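Long-range contact in CmeC (Campylobacter jejuni, PDB 4MT4), which forms a trimeric outer-membrane channel of the outer membrane factor family, probably the exit duct through which efflux pumps expel compounds from the cell: residues F141-R152 with T456-L467. Residues are numbered along the deposited sequence; the frame is centred on the assembly and turned at random.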
ATOM      1  N   PHE B 141       3.114  20.152  11.727  1.00 44.57           N
ATOM      2  CA  PHE B 141       1.719  20.449  12.034  1.00 51.30           C
ATOM      3  C   PHE B 141       1.027  21.109  10.846  1.00 42.90           C
ATOM      4  O   PHE B 141      -0.102  20.762  10.508  1.00 43.25           O
ATOM      5  CB  PHE B 141       1.607  21.350  13.266  1.00 34.96           C
ATOM      6  CG  PHE B 141       0.237  21.942  13.455  1.00 43.26           C
ATOM      7  CD1 PHE B 141      -0.820  21.151  13.875  1.00 35.75           C
ATOM      8  CD2 PHE B 141       0.005  23.284  13.202  1.00 40.93           C
ATOM      9  CE1 PHE B 141      -2.082  21.686  14.042  1.00 39.77           C
ATOM     10  CE2 PHE B 141      -1.257  23.827  13.369  1.00 44.65           C
ATOM     11  CZ  PHE B 141      -2.301  23.026  13.790  1.00 37.17           C
ATOM     12  N   LYS B 142       1.712  22.063  10.221  1.00 39.49           N
ATOM     13  CA  LYS B 142       1.183  22.741   9.042  1.00 44.70           C
ATOM     14  C   LYS B 142       0.962  21.753   7.901  1.00 41.39           C
ATOM     15  O   LYS B 142       0.027  21.895   7.114  1.00 45.73           O
ATOM     16  CB  LYS B 142       2.124  23.861   8.589  1.00 48.11           C
ATOM     17  CG  LYS B 142       2.113  25.086   9.488  1.00 58.12           C
ATOM     18  CD  LYS B 142       2.918  26.223   8.873  1.00 67.90           C
ATOM     19  CE  LYS B 142       2.821  27.492   9.707  1.00 79.68           C
ATOM     20  NZ  LYS B 142       3.550  28.630   9.079  1.00 91.94           N
ATOM     21  N   ALA B 143       1.831  20.752   7.824  1.00 42.73           N
ATOM     22  CA  ALA B 143       1.707  19.708   6.818  1.00 41.50           C
ATOM     23  C   ALA B 143       0.492  18.834   7.104  1.00 45.38           C
ATOM     24  O   ALA B 143      -0.181  18.371   6.182  1.00 51.61           O
ATOM     25  CB  ALA B 143       2.969  18.866   6.766  1.00 40.20           C
ATOM     26  N   SER B 144       0.212  18.617   8.386  1.00 43.42           N
ATOM     27  CA  SER B 144      -0.937  17.816   8.794  1.00 47.40           C
ATOM     28  C   SER B 144      -2.242  18.549   8.497  1.00 41.49           C
ATOM     29  O   SER B 144      -3.271  17.923   8.248  1.00 40.77           O
ATOM     30  CB  SER B 144      -0.855  17.469  10.285  1.00 40.59           C
ATOM     31  OG  SER B 144      -0.990  18.628  11.089  1.00 40.02           O
ATOM     32  N   GLU B 145      -2.192  19.878   8.526  1.00 35.56           N
ATOM     33  CA  GLU B 145      -3.357  20.692   8.198  1.00 41.56           C
ATOM     34  C   GLU B 145      -3.667  20.605   6.708  1.00 45.42           C
ATOM     35  O   GLU B 145      -4.825  20.470   6.308  1.00 41.60           O
ATOM     36  CB  GLU B 145      -3.134  22.149   8.606  1.00 38.89           C
ATOM     37  CG  GLU B 145      -3.217  22.401  10.102  1.00 44.45           C
ATOM     38  CD  GLU B 145      -3.092  23.872  10.448  1.00 41.10           C
ATOM     39  OE1 GLU B 145      -2.156  24.528   9.942  1.00 50.46           O
ATOM     40  OE2 GLU B 145      -3.934  24.372  11.220  1.00 46.42           O
ATOM     41  N   TYR B 146      -2.621  20.680   5.891  1.00 42.08           N
ATOM     42  CA  TYR B 146      -2.763  20.560   4.446  1.00 45.95           C
ATOM     43  C   TYR B 146      -3.160  19.142   4.057  1.00 45.29           C
ATOM     44  O   TYR B 146      -3.872  18.935   3.073  1.00 46.22           O
ATOM     45  CB  TYR B 146      -1.463  20.958   3.746  1.00 37.82           C
ATOM     46  CG  TYR B 146      -1.111  22.423   3.890  1.00 46.56           C
ATOM     47  CD1 TYR B 146      -2.102  23.397   3.912  1.00 47.86           C
ATOM     48  CD2 TYR B 146       0.212  22.832   4.005  1.00 49.91           C
ATOM     49  CE1 TYR B 146      -1.784  24.734   4.041  1.00 48.59           C
ATOM     50  CE2 TYR B 146       0.538  24.167   4.135  1.00 39.55           C
ATOM     51  CZ  TYR B 146      -0.464  25.115   4.153  1.00 46.51           C
ATOM     52  OH  TYR B 146      -0.145  26.447   4.283  1.00 51.61           O
ATOM     53  N   ASP B 147      -2.690  18.167   4.833  1.00 43.94           N
ATOM     54  CA  ASP B 147      -3.067  16.773   4.626  1.00 45.18           C
ATOM     55  C   ASP B 147      -4.544  16.560   4.938  1.00 45.79           C
ATOM     56  O   ASP B 147      -5.201  15.725   4.321  1.00 36.57           O
ATOM     57  CB  ASP B 147      -2.213  15.841   5.490  1.00 38.32           C
ATOM     58  CG  ASP B 147      -0.840  15.591   4.899  1.00 40.77           C
ATOM     59  OD1 ASP B 147      -0.662  15.819   3.685  1.00 49.86           O
ATOM     60  OD2 ASP B 147       0.062  15.157   5.646  1.00 50.56           O
ATOM     61  N   TYR B 148      -5.062  17.323   5.895  1.00 40.66           N
ATOM     62  CA  TYR B 148      -6.477  17.249   6.242  1.00 43.49           C
ATOM     63  C   TYR B 148      -7.336  17.846   5.135  1.00 44.68           C
ATOM     64  O   TYR B 148      -8.392  17.313   4.797  1.00 39.21           O
ATOM     65  CB  TYR B 148      -6.757  17.967   7.562  1.00 33.06           C
ATOM     66  CG  TYR B 148      -8.231  18.071   7.895  1.00 38.23           C
ATOM     67  CD1 TYR B 148      -8.932  16.973   8.378  1.00 34.86           C
ATOM     68  CD2 TYR B 148      -8.920  19.266   7.729  1.00 43.99           C
ATOM     69  CE1 TYR B 148     -10.279  17.063   8.684  1.00 42.05           C
ATOM     70  CE2 TYR B 148     -10.265  19.366   8.032  1.00 41.82           C
ATOM     71  CZ  TYR B 148     -10.940  18.261   8.508  1.00 45.68           C
ATOM     72  OH  TYR B 148     -12.280  18.354   8.813  1.00 51.96           O
ATOM     73  N   GLU B 149      -6.876  18.962   4.580  1.00 41.58           N
ATOM     74  CA  GLU B 149      -7.558  19.609   3.466  1.00 39.80           C
ATOM     75  C   GLU B 149      -7.556  18.702   2.242  1.00 50.59           C
ATOM     76  O   GLU B 149      -8.544  18.618   1.513  1.00 54.13           O
ATOM     77  CB  GLU B 149      -6.897  20.947   3.130  1.00 48.71           C
ATOM     78  CG  GLU B 149      -6.964  21.979   4.246  1.00 46.18           C
ATOM     79  CD  GLU B 149      -8.308  22.681   4.327  1.00 55.65           C
ATOM     80  OE1 GLU B 149      -9.266  22.229   3.664  1.00 70.54           O
ATOM     81  OE2 GLU B 149      -8.404  23.694   5.049  1.00 67.01           O
ATOM     82  N   ALA B 150      -6.433  18.025   2.027  1.00 44.87           N
ATOM     83  CA  ALA B 150      -6.303  17.079   0.929  1.00 41.67           C
ATOM     84  C   ALA B 150      -7.230  15.890   1.136  1.00 47.18           C
ATOM     85  O   ALA B 150      -7.843  15.393   0.191  1.00 46.41           O
ATOM     86  CB  ALA B 150      -4.862  16.613   0.799  1.00 41.62           C
ATOM     87  N   ALA B 151      -7.333  15.440   2.382  1.00 39.48           N
ATOM     88  CA  ALA B 151      -8.199  14.319   2.721  1.00 40.39           C
ATOM     89  C   ALA B 151      -9.668  14.703   2.580  1.00 41.46           C
ATOM     90  O   ALA B 151     -10.484  13.901   2.132  1.00 43.28           O
ATOM     91  CB  ALA B 151      -7.911  13.835   4.132  1.00 33.42           C
ATOM     92  N   ARG B 152      -9.994  15.935   2.963  1.00 37.50           N
ATOM     93  CA  ARG B 152     -11.360  16.434   2.865  1.00 31.54           C
ATOM     94  C   ARG B 152     -11.813  16.478   1.410  1.00 49.75           C
ATOM     95  O   ARG B 152     -12.890  15.987   1.069  1.00 37.57           O
ATOM     96  CB  ARG B 152     -11.474  17.823   3.496  1.00 37.74           C
ATOM     97  CG  ARG B 152     -12.901  18.292   3.732  1.00 42.87           C
ATOM     98  CD  ARG B 152     -12.928  19.662   4.396  1.00 51.14           C
ATOM     99  NE  ARG B 152     -14.236  19.971   4.970  1.00 65.95           N
ATOM    100  CZ  ARG B 152     -15.212  20.598   4.321  1.00 57.08           C
ATOM    101  NH1 ARG B 152     -16.366  20.837   4.929  1.00 50.24           N
ATOM    102  NH2 ARG B 152     -15.037  20.983   3.065  1.00 50.45           N
ATOM    103  N   THR B 456      -5.541  28.828   7.486  1.00 54.80           N
ATOM    104  CA  THR B 456      -5.864  27.410   7.382  1.00 51.64           C
ATOM    105  C   THR B 456      -6.537  26.880   8.645  1.00 63.53           C
ATOM    106  O   THR B 456      -7.524  26.148   8.570  1.00 61.07           O
ATOM    107  CB  THR B 456      -4.606  26.571   7.098  1.00 55.20           C
ATOM    108  OG1 THR B 456      -3.876  27.148   6.009  1.00 64.38           O
ATOM    109  CG2 THR B 456      -4.988  25.139   6.747  1.00 50.19           C
ATOM    110  N   SER B 457      -6.002  27.256   9.803  1.00 46.09           N
ATOM    111  CA  SER B 457      -6.535  26.801  11.083  1.00 55.66           C
ATOM    112  C   SER B 457      -7.970  27.279  11.292  1.00 55.47           C
ATOM    113  O   SER B 457      -8.835  26.517  11.722  1.00 51.30           O
ATOM    114  CB  SER B 457      -5.650  27.284  12.233  1.00 50.50           C
ATOM    115  OG  SER B 457      -4.328  26.796  12.095  1.00 60.37           O
ATOM    116  N   LYS B 458      -8.211  28.547  10.981  1.00 52.98           N
ATOM    117  CA  LYS B 458      -9.543  29.129  11.085  1.00 51.19           C
ATOM    118  C   LYS B 458     -10.506  28.473  10.096  1.00 66.17           C
ATOM    119  O   LYS B 458     -11.669  28.224  10.421  1.00 55.23           O
ATOM    120  CB  LYS B 458      -9.479  30.639  10.847  1.00 61.26           C
ATOM    121  CG  LYS B 458     -10.813  31.288  10.554  1.00 78.23           C
ATOM    122  CD  LYS B 458     -10.646  32.764  10.242  1.00 77.24           C
ATOM    123  CE  LYS B 458     -11.908  33.336   9.623  1.00 86.55           C
ATOM    124  NZ  LYS B 458     -12.218  32.693   8.313  1.00 76.97           N
ATOM    125  N   ASN B 459     -10.013  28.192   8.894  1.00 56.14           N
ATOM    126  CA  ASN B 459     -10.816  27.523   7.877  1.00 55.72           C
ATOM    127  C   ASN B 459     -11.154  26.087   8.262  1.00 58.22           C
ATOM    128  O   ASN B 459     -12.289  25.645   8.092  1.00 53.30           O
ATOM    129  CB  ASN B 459     -10.095  27.540   6.527  1.00 51.00           C
ATOM    130  CG  ASN B 459     -10.145  28.899   5.857  1.00 58.92           C
ATOM    131  OD1 ASN B 459     -11.067  29.683   6.087  1.00 66.49           O
ATOM    132  ND2 ASN B 459      -9.155  29.184   5.020  1.00 66.88           N
ATOM    133  N   ILE B 460     -10.163  25.366   8.780  1.00 53.58           N
ATOM    134  CA  ILE B 460     -10.348  23.974   9.183  1.00 50.73           C
ATOM    135  C   ILE B 460     -11.388  23.855  10.292  1.00 56.07           C
ATOM    136  O   ILE B 460     -12.271  23.000  10.237  1.00 49.09           O
ATOM    137  CB  ILE B 460      -9.021  23.341   9.649  1.00 53.57           C
ATOM    138  CG1 ILE B 460      -8.128  23.036   8.445  1.00 48.28           C
ATOM    139  CG2 ILE B 460      -9.275  22.066  10.438  1.00 41.55           C
ATOM    140  CD1 ILE B 460      -6.784  22.452   8.812  1.00 49.83           C
ATOM    141  N   LYS B 461     -11.289  24.727  11.290  1.00 57.13           N
ATOM    142  CA  LYS B 461     -12.238  24.728  12.397  1.00 62.23           C
ATOM    143  C   LYS B 461     -13.650  25.064  11.919  1.00 60.87           C
ATOM    144  O   LYS B 461     -14.629  24.485  12.393  1.00 58.68           O
ATOM    145  CB  LYS B 461     -11.798  25.719  13.479  1.00 55.49           C
ATOM    146  CG  LYS B 461     -12.742  25.795  14.669  1.00 65.21           C
ATOM    147  CD  LYS B 461     -12.129  26.563  15.830  1.00 68.12           C
ATOM    148  CE  LYS B 461     -13.043  26.532  17.046  1.00 66.92           C
ATOM    149  NZ  LYS B 461     -12.406  27.129  18.252  1.00 95.30           N
ATOM    150  N   GLU B 462     -13.748  25.992  10.972  1.00 59.50           N
ATOM    151  CA  GLU B 462     -15.041  26.414  10.440  1.00 59.73           C
ATOM    152  C   GLU B 462     -15.707  25.318   9.609  1.00 71.05           C
ATOM    153  O   GLU B 462     -16.923  25.142   9.669  1.00 65.59           O
ATOM    154  CB  GLU B 462     -14.878  27.684   9.599  1.00 66.02           C
ATOM    155  CG  GLU B 462     -16.095  28.058   8.761  1.00 79.93           C
ATOM    156  CD  GLU B 462     -17.348  28.257   9.592  1.00 96.16           C
ATOM    157  OE1 GLU B 462     -17.249  28.825  10.701  1.00103.56           O
ATOM    158  OE2 GLU B 462     -18.433  27.837   9.135  1.00 86.99           O
ATOM    159  N   GLU B 463     -14.909  24.578   8.846  1.00 58.58           N
ATOM    160  CA  GLU B 463     -15.447  23.577   7.926  1.00 57.32           C
ATOM    161  C   GLU B 463     -15.598  22.196   8.568  1.00 60.36           C
ATOM    162  O   GLU B 463     -16.184  21.292   7.973  1.00 64.60           O
ATOM    163  CB  GLU B 463     -14.561  23.476   6.681  1.00 51.76           C
ATOM    164  CG  GLU B 463     -13.196  22.859   6.938  1.00 54.69           C
ATOM    165  CD  GLU B 463     -12.258  23.005   5.756  1.00 62.44           C
ATOM    166  OE1 GLU B 463     -12.682  23.565   4.723  1.00 65.10           O
ATOM    167  OE2 GLU B 463     -11.095  22.564   5.863  1.00 56.53           O
ATOM    168  N   SER B 464     -15.073  22.039   9.780  1.00 56.26           N
ATOM    169  CA  SER B 464     -15.164  20.768  10.498  1.00 54.78           C
ATOM    170  C   SER B 464     -16.220  20.833  11.595  1.00 44.21           C
ATOM    171  O   SER B 464     -16.212  20.034  12.530  1.00 58.33           O
ATOM    172  CB  SER B 464     -13.810  20.390  11.101  1.00 59.35           C
ATOM    173  OG  SER B 464     -12.796  20.379  10.113  1.00 63.37           O
ATOM    174  N   LYS B 465     -17.128  21.795  11.465  1.00 53.67           N
ATOM    175  CA  LYS B 465     -18.182  22.036  12.446  1.00 53.73           C
ATOM    176  C   LYS B 465     -19.033  20.803  12.741  1.00 63.63           C
ATOM    177  O   LYS B 465     -19.374  20.540  13.896  1.00 59.00           O
ATOM    178  CB  LYS B 465     -19.080  23.173  11.955  1.00 70.60           C
ATOM    179  CG  LYS B 465     -19.273  23.156  10.446  1.00 75.32           C
ATOM    180  CD  LYS B 465     -20.185  24.268   9.955  1.00 91.94           C
ATOM    181  CE  LYS B 465     -21.649  23.907  10.128  1.00 93.89           C
ATOM    182  NZ  LYS B 465     -22.518  24.742   9.251  1.00 93.86           N
ATOM    183  N   ASN B 466     -19.369  20.049  11.698  1.00 54.15           N
ATOM    184  CA  ASN B 466     -20.288  18.924  11.831  1.00 55.51           C
ATOM    185  C   ASN B 466     -19.593  17.566  11.892  1.00 45.95           C
ATOM    186  O   ASN B 466     -20.254  16.527  11.892  1.00 57.97           O
ATOM    187  CB  ASN B 466     -21.292  18.929  10.676  1.00 53.32           C
ATOM    188  CG  ASN B 466     -22.152  20.179  10.657  1.00 56.57           C
ATOM    189  OD1 ASN B 466     -22.313  20.816   9.616  1.00 65.22           O
ATOM    190  ND2 ASN B 466     -22.710  20.533  11.808  1.00 52.96           N
ATOM    191  N   LEU B 467     -18.264  17.574  11.937  1.00 56.84           N
ATOM    192  CA  LEU B 467     -17.508  16.328  12.019  1.00 57.65           C
ATOM    193  C   LEU B 467     -17.823  15.608  13.327  1.00 62.60           C
ATOM    194  O   LEU B 467     -17.581  16.135  14.411  1.00 52.71           O
ATOM    195  CB  LEU B 467     -16.007  16.595  11.900  1.00 56.07           C
ATOM    196  CG  LEU B 467     -15.104  15.362  11.811  1.00 55.02           C
ATOM    197  CD1 LEU B 467     -15.430  14.538  10.573  1.00 44.98           C
ATOM    198  CD2 LEU B 467     -13.636  15.762  11.823  1.00 44.27           C
TER
HETATM  199  O   HOH W   1     -14.393  18.643   7.232  1.00 50.12           O
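I460 presses into the long helix 129-195 between E145 and Y148, and this is the tight part of the contact. Its CD1 sits 3.7 Å from CB of E145, while CG2 comes within 3.7 Å of CE2 on the Y148 ring, the isoleucine and the tyrosine ring running alongside each other and pointing opposite ways. I460 also touches M67 of helix 58-79, so the short C-terminal helix 456-463 rests on two helices of the channel body, its axis at 41° to that of residues 141-152; L60 of helix 58-79 packs on Y148. T456 extends the apolar strip, its CG2 lying 4.0 Å from CB of E145.

On the exposed flank of the short helix, S457 OG donates to E145 OE2 at 2.6 Å, using the syn lone pair.

The C-terminal end of the short helix is polar and hydrated. R152 reaches out with a straight chain and lays its guanidinium flat over the E463 side chain, the planes only 3° apart; NH1 donates to E463 O (3.1 Å), tilted from both planes, and NE holds a water that also reaches Y148 OH. S464, where the helix ends, turns OG back to I460 O and close to the Y148 hydroxyl.

A kink in the E149 chain beyond CB brings OE1 to 2.9 Å from E463 OE2. Two acceptors this close, their carboxylates steeply inclined to each other (71°), suggest that a proton may be shared between them, with the stacked R152 perhaps easing the remaining charge.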